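Local coordinates for neurotrypsin (Mus musculus, PDB 6H8M), which acts as a secreted, multidomain serine protease with a role in neuronal plasticity, and is represented here by its third scavenger receptor cysteine-rich (SRCR) domain, at residues 70-75 with 86-91; 28-33 with 99-104; 38-43 with 53-58. All coordinates share one frame; numbering follows the deposited sequence.

Interaction 1 of 3, residues 70-75 with 86-91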
loop_
_atom_site.group_PDB
_atom_site.type_symbol
_atom_site.label_atom_id
_atom_site.label_comp_id
_atom_site.label_asym_id
_atom_site.label_seq_id
_atom_site.Cartn_x
_atom_site.Cartn_y
_atom_site.Cartn_z
ATOM N N MET A 70 2.415 4.436 7.627
ATOM C CA MET A 70 2.742 3.096 8.101
ATOM C C MET A 70 4.088 2.713 7.480
ATOM O O MET A 70 4.364 3.073 6.314
ATOM C CB MET A 70 1.662 2.061 7.731
ATOM C CG MET A 70 0.252 2.539 7.982
ATOM S SD MET A 70 -1.063 1.464 7.278
ATOM C CE MET A 70 -2.482 2.078 8.175
ATOM N N ASP A 71 4.886 2.011 8.277
ATOM C CA ASP A 71 6.343 1.786 8.104
ATOM C C ASP A 71 6.626 0.312 7.852
ATOM O O ASP A 71 7.475 -0.002 6.975
ATOM C CB ASP A 71 7.158 2.141 9.356
ATOM C CG ASP A 71 7.382 3.624 9.590
ATOM O OD1 ASP A 71 7.916 4.293 8.658
ATOM O OD2 ASP A 71 7.003 4.102 10.698
ATOM N N ASN A 72 5.928 -0.579 8.568
ATOM C CA ASN A 72 6.190 -1.996 8.444
ATOM C C ASN A 72 4.934 -2.789 8.742
ATOM O O ASN A 72 4.744 -3.269 9.846
ATOM C CB ASN A 72 7.271 -2.489 9.419
ATOM C CG ASN A 72 8.535 -2.902 8.700
ATOM O OD1 ASN A 72 8.670 -4.054 8.284
ATOM N ND2 ASN A 72 9.451 -1.965 8.546
ATOM N N VAL A 73 4.148 -3.000 7.704
ATOM C CA VAL A 73 2.913 -3.727 7.799
ATOM C C VAL A 73 3.263 -5.202 7.608
ATOM O O VAL A 73 4.067 -5.459 6.709
ATOM C CB VAL A 73 1.961 -3.223 6.689
ATOM C CG1 VAL A 73 0.625 -3.928 6.717
ATOM C CG2 VAL A 73 1.767 -1.716 6.745
ATOM N N LYS A 74 2.708 -6.104 8.435
ATOM C CA LYS A 74 2.792 -7.558 8.250
ATOM C C LYS A 74 1.412 -8.075 7.838
ATOM O O LYS A 74 0.455 -7.845 8.514
ATOM C CB LYS A 74 3.246 -8.290 9.517
ATOM C CG LYS A 74 3.635 -9.754 9.308
ATOM C CD LYS A 74 4.337 -10.396 10.511
ATOM C CE LYS A 74 4.526 -11.885 10.342
ATOM N NZ LYS A 74 5.546 -12.431 11.275
ATOM N N CYS A 75 1.323 -8.679 6.656
ATOM C CA CYS A 75 0.074 -9.226 6.095
ATOM C C CYS A 75 0.361 -10.722 5.844
ATOM O O CYS A 75 1.448 -11.074 5.349
ATOM C CB CYS A 75 -0.320 -8.520 4.778
ATOM S SG CYS A 75 -0.978 -6.806 4.948
ATOM N N VAL A 86 -1.188 -6.521 10.642
ATOM C CA VAL A 86 -0.623 -6.197 11.971
ATOM C C VAL A 86 0.579 -5.278 11.762
ATOM O O VAL A 86 1.328 -5.458 10.817
ATOM C CB VAL A 86 -0.291 -7.456 12.804
ATOM C CG1 VAL A 86 -1.557 -8.238 13.123
ATOM C CG2 VAL A 86 0.734 -8.376 12.154
ATOM N N LYS A 87 0.713 -4.253 12.612
ATOM C CA LYS A 87 1.866 -3.339 12.581
ATOM C C LYS A 87 3.048 -4.043 13.249
ATOM O O LYS A 87 2.851 -5.007 13.984
ATOM C CB LYS A 87 1.479 -2.000 13.220
ATOM C CG LYS A 87 0.339 -1.289 12.492
ATOM C CD LYS A 87 -0.768 -0.721 13.387
ATOM C CE LYS A 87 -1.951 -0.194 12.592
ATOM N NZ LYS A 87 -2.849 0.652 13.420
ATOM N N GLN A 88 4.264 -3.610 12.907
ATOM C CA GLN A 88 5.516 -4.161 13.451
ATOM C C GLN A 88 6.449 -3.007 13.827
ATOM O O GLN A 88 6.589 -2.056 13.055
ATOM C CB GLN A 88 6.227 -5.061 12.431
ATOM C CG GLN A 88 5.871 -6.539 12.544
ATOM C CD GLN A 88 6.276 -7.306 11.306
ATOM O OE1 GLN A 88 6.072 -6.860 10.177
ATOM N NE2 GLN A 88 6.871 -8.470 11.509
ATOM N N ASP A 89 7.084 -3.110 15.006
ATOM C CA ASP A 89 8.239 -2.278 15.384
ATOM C C ASP A 89 9.525 -3.009 14.971
ATOM O O ASP A 89 10.259 -3.538 15.809
ATOM C CB ASP A 89 8.223 -1.917 16.874
ATOM C CG ASP A 89 7.324 -0.735 17.188
ATOM O OD1 ASP A 89 7.507 0.318 16.537
ATOM O OD2 ASP A 89 6.443 -0.879 18.066
ATOM N N ILE A 90 9.760 -3.035 13.652
ATOM C CA ILE A 90 10.964 -3.598 13.005
ATOM C C ILE A 90 11.666 -2.446 12.259
ATOM O O ILE A 90 11.576 -2.331 11.037
ATOM C CB ILE A 90 10.600 -4.789 12.075
ATOM C CG1 ILE A 90 9.961 -5.952 12.844
ATOM C CG2 ILE A 90 11.806 -5.261 11.267
ATOM C CD1 ILE A 90 9.343 -7.004 11.963
ATOM N N GLY A 91 12.340 -1.575 13.020
ATOM C CA GLY A 91 13.126 -0.464 12.482
ATOM C C GLY A 91 12.982 0.788 13.332
ATOM O O GLY A 91 12.056 0.880 14.152
#
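Lys74 N donates to Val86 O at 2.8 Å in a nearly straight bond (169°), and Val86 N answers with a bond to Lys74 O at 3.0 Å, making the two residues an antiparallel hydrogen-bonded pair. A third backbone link, from Gln88 N to Asn72 O at 3.1 Å, is bent and weak. Beside the pair, Val86 CG2 rests on Lys74 CB, 3.6 Å away. Gln88 adds a broader contact, its chain crossing that of Lys74 obliquely: OE1 lies 3.2 Å from Lys74 CB, while NE2 lies 3.3 Å from Lys74 CD. Lys74 holds CG anti to the backbone N (chi1 -168°) and is stretched to its end, which lays its methylenes across the carboxamide of Gln88 and leads the ammonium group away. With an alanine here in place of Gln88, the aliphatic stem of Lys74 would probably lose this cover and be freer to turn. Asn72 packs CB on Gln88 CB, whereas its ND2 is held by Asp33 OD2. Together the segments form a short antiparallel beta hairpin at the edge of the SRCR sheet, its connection closed by the Cys75–Cys85 disulfide.

Interaction 2 of 3, residues 28-33 with 99-104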
loop_
_atom_site.group_PDB
_atom_site.type_symbol
_atom_site.label_atom_id
_atom_site.label_comp_id
_atom_site.label_asym_id
_atom_site.label_seq_id
_atom_site.Cartn_x
_atom_site.Cartn_y
_atom_site.Cartn_z
ATOM N N GLY A 28 -1.933 9.975 3.511
ATOM C CA GLY A 28 -0.485 9.745 3.542
ATOM C C GLY A 28 -0.134 8.402 2.965
ATOM O O GLY A 28 -1.024 7.646 2.527
ATOM N N THR A 29 1.136 8.083 2.939
ATOM C CA THR A 29 1.609 6.922 2.170
ATOM C C THR A 29 2.012 5.800 3.113
ATOM O O THR A 29 1.915 5.919 4.309
ATOM C CB THR A 29 2.762 7.353 1.250
ATOM O OG1 THR A 29 3.788 7.983 2.026
ATOM C CG2 THR A 29 2.277 8.438 0.316
ATOM N N ILE A 30 2.475 4.713 2.489
ATOM C CA ILE A 30 2.953 3.533 3.165
ATOM C C ILE A 30 4.361 3.218 2.668
ATOM O O ILE A 30 4.626 3.165 1.450
ATOM C CB ILE A 30 2.024 2.353 2.865
ATOM C CG1 ILE A 30 0.586 2.670 3.241
ATOM C CG2 ILE A 30 2.528 1.080 3.501
ATOM C CD1 ILE A 30 -0.335 1.462 3.043
ATOM N N CYS A 31 5.292 3.003 3.591
ATOM C CA CYS A 31 6.683 2.631 3.276
ATOM C C CYS A 31 6.742 1.208 2.668
ATOM O O CYS A 31 6.049 0.322 3.116
ATOM C CB CYS A 31 7.550 2.686 4.526
ATOM S SG CYS A 31 9.299 2.427 4.166
ATOM N N ASP A 32 7.644 0.992 1.706
ATOM C CA ASP A 32 7.715 -0.283 0.989
ATOM C C ASP A 32 8.561 -1.316 1.727
ATOM O O ASP A 32 8.773 -2.385 1.185
ATOM C CB ASP A 32 8.209 -0.088 -0.451
ATOM C CG ASP A 32 9.685 0.315 -0.534
ATOM O OD1 ASP A 32 10.324 0.471 0.534
ATOM O OD2 ASP A 32 10.174 0.550 -1.647
ATOM N N ASP A 33 9.092 -0.997 2.936
ATOM C CA ASP A 33 9.933 -1.911 3.661
ATOM C C ASP A 33 9.063 -3.131 3.996
ATOM O O ASP A 33 8.008 -3.011 4.674
ATOM C CB ASP A 33 10.455 -1.251 4.941
ATOM C CG ASP A 33 11.611 -2.081 5.468
ATOM O OD1 ASP A 33 12.597 -2.263 4.711
ATOM O OD2 ASP A 33 11.427 -2.669 6.517
ATOM N N GLU A 99 10.458 5.679 -1.050
ATOM C CA GLU A 99 10.162 4.267 -0.736
ATOM C C GLU A 99 8.649 4.004 -0.666
ATOM O O GLU A 99 8.213 2.923 -0.224
ATOM C CB GLU A 99 10.817 3.900 0.612
ATOM C CG GLU A 99 12.341 3.996 0.600
ATOM C CD GLU A 99 12.933 4.110 2.001
ATOM O OE1 GLU A 99 12.843 5.185 2.592
ATOM O OE2 GLU A 99 13.439 3.101 2.508
ATOM N N ASP A 100 7.838 4.929 -1.180
ATOM C CA ASP A 100 6.378 4.781 -1.123
ATOM C C ASP A 100 5.931 3.529 -1.871
ATOM O O ASP A 100 6.424 3.236 -2.997
ATOM C CB ASP A 100 5.655 6.003 -1.678
ATOM C CG ASP A 100 5.649 7.196 -0.705
ATOM O OD1 ASP A 100 5.939 7.010 0.514
ATOM O OD2 ASP A 100 5.307 8.299 -1.168
ATOM N N ALA A 101 4.982 2.796 -1.281
ATOM C CA ALA A 101 4.502 1.527 -1.817
ATOM C C ALA A 101 3.346 1.754 -2.792
ATOM O O ALA A 101 2.568 2.718 -2.627
ATOM C CB ALA A 101 4.027 0.696 -0.622
ATOM N N GLY A 102 3.169 0.766 -3.650
ATOM C CA GLY A 102 2.151 0.772 -4.671
ATOM C C GLY A 102 1.668 -0.609 -4.985
ATOM O O GLY A 102 2.276 -1.579 -4.516
ATOM N N VAL A 103 0.671 -0.735 -5.885
ATOM C CA VAL A 103 0.088 -1.974 -6.273
ATOM C C VAL A 103 -0.358 -1.915 -7.745
ATOM O O VAL A 103 -0.639 -0.814 -8.221
ATOM C CB VAL A 103 -1.127 -2.350 -5.413
ATOM C CG1 VAL A 103 -0.752 -2.387 -3.929
ATOM C CG2 VAL A 103 -2.293 -1.420 -5.622
ATOM N N ILE A 104 -0.525 -3.106 -8.337
ATOM C CA ILE A 104 -1.346 -3.360 -9.474
ATOM C C ILE A 104 -2.371 -4.418 -9.133
ATOM O O ILE A 104 -1.996 -5.529 -8.845
ATOM C CB ILE A 104 -0.514 -3.799 -10.674
ATOM C CG1 ILE A 104 0.519 -2.750 -11.027
ATOM C CG2 ILE A 104 -1.445 -4.092 -11.870
ATOM C CD1 ILE A 104 1.491 -3.247 -12.013
HETATM O O HOH W 1 2.398 4.585 -0.482
#
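Segments 28-33 and 99-104 meet through a single backbone bridge, Cys31 with Asp100 (CA to CA 4.9 Å), beside which Ala101 N donates to Ile30 O at 2.8 Å, nearly along the C=O axis, and Asp32 N makes a weak, bent bond to Glu99 O. A water bridges the junction, accepting from Ile30 N at 3.0 Å and lying 2.8 Å from Ala101 O, to which it can donate. Among the side chains, Thr29 and Asp100 cross at about a right angle. Thr29 OG1 donates to Asp100 OD1 at 2.8 Å, arriving from above the carboxylate plane, 50° out of it, while Thr29 CG2 lies against OD2. That second oxygen accepts from His97 ND1 and Gly64 N, so the buried carboxylate takes three bonds that fix its rotation. Asp32 folds back over its own backbone, CG lying between N and the carbonyl carbon (chi1 70°), and this lays Asp32 CG 3.0 Å from Glu99 O, with OD1 beside Glu99 CB. The Asp32 and Glu99 carboxylates stand almost perpendicular; OD2 of Asp32 accepts from Met58 N and OE1 of Glu99 from Arg96 N, bonds that may ease their mutual repulsion. Apolar contact is modest: Ala101 CB sits 4.3 Å from Ile30 CB, and Cys31 SG, disulfide-bonded to Cys95, lies 4.1 Å from Glu99 CB. This buried crossing joins the two sheets of the SRCR fold. Strand 26-30 runs between strands 18-23 and 68-74, with Ile30 packed on Val19 and Val21, whereas the other segment leads into strand 102-105, which pairs with strand 53-56 and sets Val103 on Ala40 and Cys44 of helix 37-46.

Interaction 3 of 3, residues 38-43 with 53-58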
loop_
_atom_site.group_PDB
_atom_site.type_symbol
_atom_site.label_atom_id
_atom_site.label_comp_id
_atom_site.label_asym_id
_atom_site.label_seq_id
_atom_site.Cartn_x
_atom_site.Cartn_y
_atom_site.Cartn_z
ATOM N N LYS A 38 1.644 -10.148 -1.040
ATOM C CA LYS A 38 0.620 -10.376 0.012
ATOM C C LYS A 38 -0.003 -9.024 0.396
ATOM O O LYS A 38 -1.237 -8.968 0.476
ATOM C CB LYS A 38 1.268 -11.057 1.220
ATOM C CG LYS A 38 1.914 -12.406 0.935
ATOM C CD LYS A 38 2.466 -13.077 2.175
ATOM C CE LYS A 38 2.890 -14.512 1.945
ATOM N NZ LYS A 38 4.176 -14.600 1.214
ATOM N N HIS A 39 0.806 -7.971 0.587
ATOM C CA HIS A 39 0.244 -6.663 0.851
ATOM C C HIS A 39 -0.637 -6.183 -0.285
ATOM O O HIS A 39 -1.735 -5.612 -0.062
ATOM C CB HIS A 39 1.369 -5.665 1.176
ATOM C CG HIS A 39 2.222 -6.107 2.314
ATOM N ND1 HIS A 39 3.233 -7.043 2.173
ATOM C CD2 HIS A 39 2.228 -5.733 3.606
ATOM C CE1 HIS A 39 3.755 -7.332 3.366
ATOM N NE2 HIS A 39 3.185 -6.504 4.270
ATOM N N ALA A 40 -0.171 -6.354 -1.517
ATOM C CA ALA A 40 -0.907 -5.948 -2.658
ATOM C C ALA A 40 -2.243 -6.671 -2.759
ATOM O O ALA A 40 -3.279 -5.976 -3.049
ATOM C CB ALA A 40 -0.132 -6.171 -3.936
ATOM N N ALA A 41 -2.270 -7.957 -2.396
ATOM C CA ALA A 41 -3.521 -8.745 -2.416
ATOM C C ALA A 41 -4.532 -8.106 -1.457
ATOM O O ALA A 41 -5.741 -7.965 -1.806
ATOM C CB ALA A 41 -3.278 -10.232 -2.104
ATOM N N VAL A 42 -4.070 -7.659 -0.284
ATOM C CA VAL A 42 -4.931 -7.161 0.707
ATOM C C VAL A 42 -5.493 -5.784 0.282
ATOM O O VAL A 42 -6.679 -5.522 0.374
ATOM C CB VAL A 42 -4.253 -7.066 2.082
ATOM C CG1 VAL A 42 -5.123 -6.302 3.094
ATOM C CG2 VAL A 42 -3.912 -8.449 2.615
ATOM N N ILE A 43 -4.627 -4.916 -0.214
ATOM C CA ILE A 43 -5.119 -3.622 -0.709
ATOM C C ILE A 43 -6.146 -3.809 -1.812
ATOM O O ILE A 43 -7.234 -3.156 -1.796
ATOM C CB ILE A 43 -3.914 -2.799 -1.210
ATOM C CG1 ILE A 43 -2.954 -2.450 -0.079
ATOM C CG2 ILE A 43 -4.418 -1.554 -1.954
ATOM C CD1 ILE A 43 -3.552 -1.613 1.006
ATOM N N ALA A 53 -2.804 -9.868 -7.654
ATOM C CA ALA A 53 -2.274 -8.457 -7.415
ATOM C C ALA A 53 -0.768 -8.527 -7.365
ATOM O O ALA A 53 -0.203 -9.590 -6.984
ATOM C CB ALA A 53 -2.785 -7.967 -6.101
ATOM N N ARG A 54 -0.107 -7.424 -7.709
ATOM C CA ARG A 54 1.373 -7.389 -7.635
ATOM C C ARG A 54 1.829 -6.103 -6.940
ATOM O O ARG A 54 1.271 -5.037 -7.245
ATOM C CB ARG A 54 1.980 -7.500 -9.036
ATOM C CG ARG A 54 1.993 -8.918 -9.583
ATOM C CD ARG A 54 3.015 -9.082 -10.687
ATOM N NE ARG A 54 3.008 -10.424 -11.245
ATOM C CZ ARG A 54 3.764 -10.812 -12.263
ATOM N NH1 ARG A 54 4.632 -9.972 -12.797
ATOM N NH2 ARG A 54 3.649 -12.037 -12.742
ATOM N N ALA A 55 2.798 -6.214 -6.032
ATOM C CA ALA A 55 3.377 -5.016 -5.409
ATOM C C ALA A 55 4.206 -4.204 -6.426
ATOM O O ALA A 55 4.917 -4.779 -7.301
ATOM C CB ALA A 55 4.267 -5.423 -4.268
ATOM N N ARG A 56 4.245 -2.861 -6.230
ATOM C CA ARG A 56 5.254 -2.061 -6.882
ATOM C C ARG A 56 5.893 -1.174 -5.830
ATOM O O ARG A 56 5.171 -0.606 -5.019
ATOM C CB ARG A 56 4.563 -1.185 -7.914
ATOM C CG ARG A 56 4.061 -1.899 -9.176
ATOM C CD ARG A 56 5.233 -2.278 -10.072
ATOM N NE ARG A 56 4.894 -3.084 -11.253
ATOM C CZ ARG A 56 5.018 -4.402 -11.356
ATOM N NH1 ARG A 56 5.272 -5.154 -10.294
ATOM N NH2 ARG A 56 4.841 -4.965 -12.534
ATOM N N THR A 57 7.228 -1.148 -5.783
ATOM C CA THR A 57 7.959 -0.555 -4.620
ATOM C C THR A 57 8.714 0.670 -5.117
ATOM O O THR A 57 8.797 0.961 -6.318
ATOM C CB THR A 57 8.820 -1.629 -3.956
ATOM O OG1 THR A 57 9.606 -2.198 -4.997
ATOM C CG2 THR A 57 7.961 -2.650 -3.256
ATOM N N MET A 58 9.399 1.326 -4.193
ATOM C CA MET A 58 10.315 2.414 -4.464
ATOM C C MET A 58 9.648 3.494 -5.339
ATOM O O MET A 58 10.269 3.990 -6.299
ATOM C CB MET A 58 11.590 1.906 -5.140
ATOM C CG MET A 58 12.412 1.049 -4.269
ATOM S SD MET A 58 12.995 2.019 -2.731
ATOM C CE MET A 58 14.395 2.923 -3.364
#
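Two peptide planes are each faced by a methyl from the opposite segment: Ala40 CB stands over the flat face of the Arg54–Ala55 peptide, 3.6 Å from Arg54 C, while Ala53 CB stands over the Ala40–Ala41 peptide, 3.6 Å from Ala40 C. This is the helix-on-strand packing of the SRCR fold, in which helix 37-46 lies against the small antiparallel sheet of strands 53-56 and 102-105. The axes of the short segments come within 6.3 Å at an angle of 117° between their N-to-C directions. Such a close approach suits alanine, since the two methyls, Ala40 CB and Ala53 CB, meet at 3.9 Å with no longer side chain intervening. Ala55 CB touches Ala40 CB more loosely, at 4.5 Å. Ala40 also packs on Val103 of the adjoining strand, so its methyl touches both strands of the small sheet. No hydrogen bond spans the two segments, although Asp37 OD1, at the first residue of the helix, accepts from Ala55 N. Arg56, in a cation-pi contact with Tyr60, curls back along its own strand, and its NH1 donates to Ala55 O at 3.0 Å, tilted 32° from the carbonyl plane.

Overall arrangement
After strands 6-10 and 18-23, the chain lays down strand 26-30 and the turn after it, half of interaction 2, then enters helix 37-46. Interaction 3 closes the first loop, a short one, bringing residues 53-58 back onto that helix. Interaction 1 follows in series, folding residues 86-91 onto 70-75. Only when 99-104 returns to 28-33 does interaction 2 close the long loop that encloses both others; none cross. The contacts are also linked by hydrogen bonds: Met70 O with Cys31 N between interactions 1 and 2, Ile104 N with Arg54 O between 2 and 3, and His39 NE2 with Val73 O between 3 and 1. The five-stranded sheet, the two-stranded sheet and the helix are thus tied into one domain.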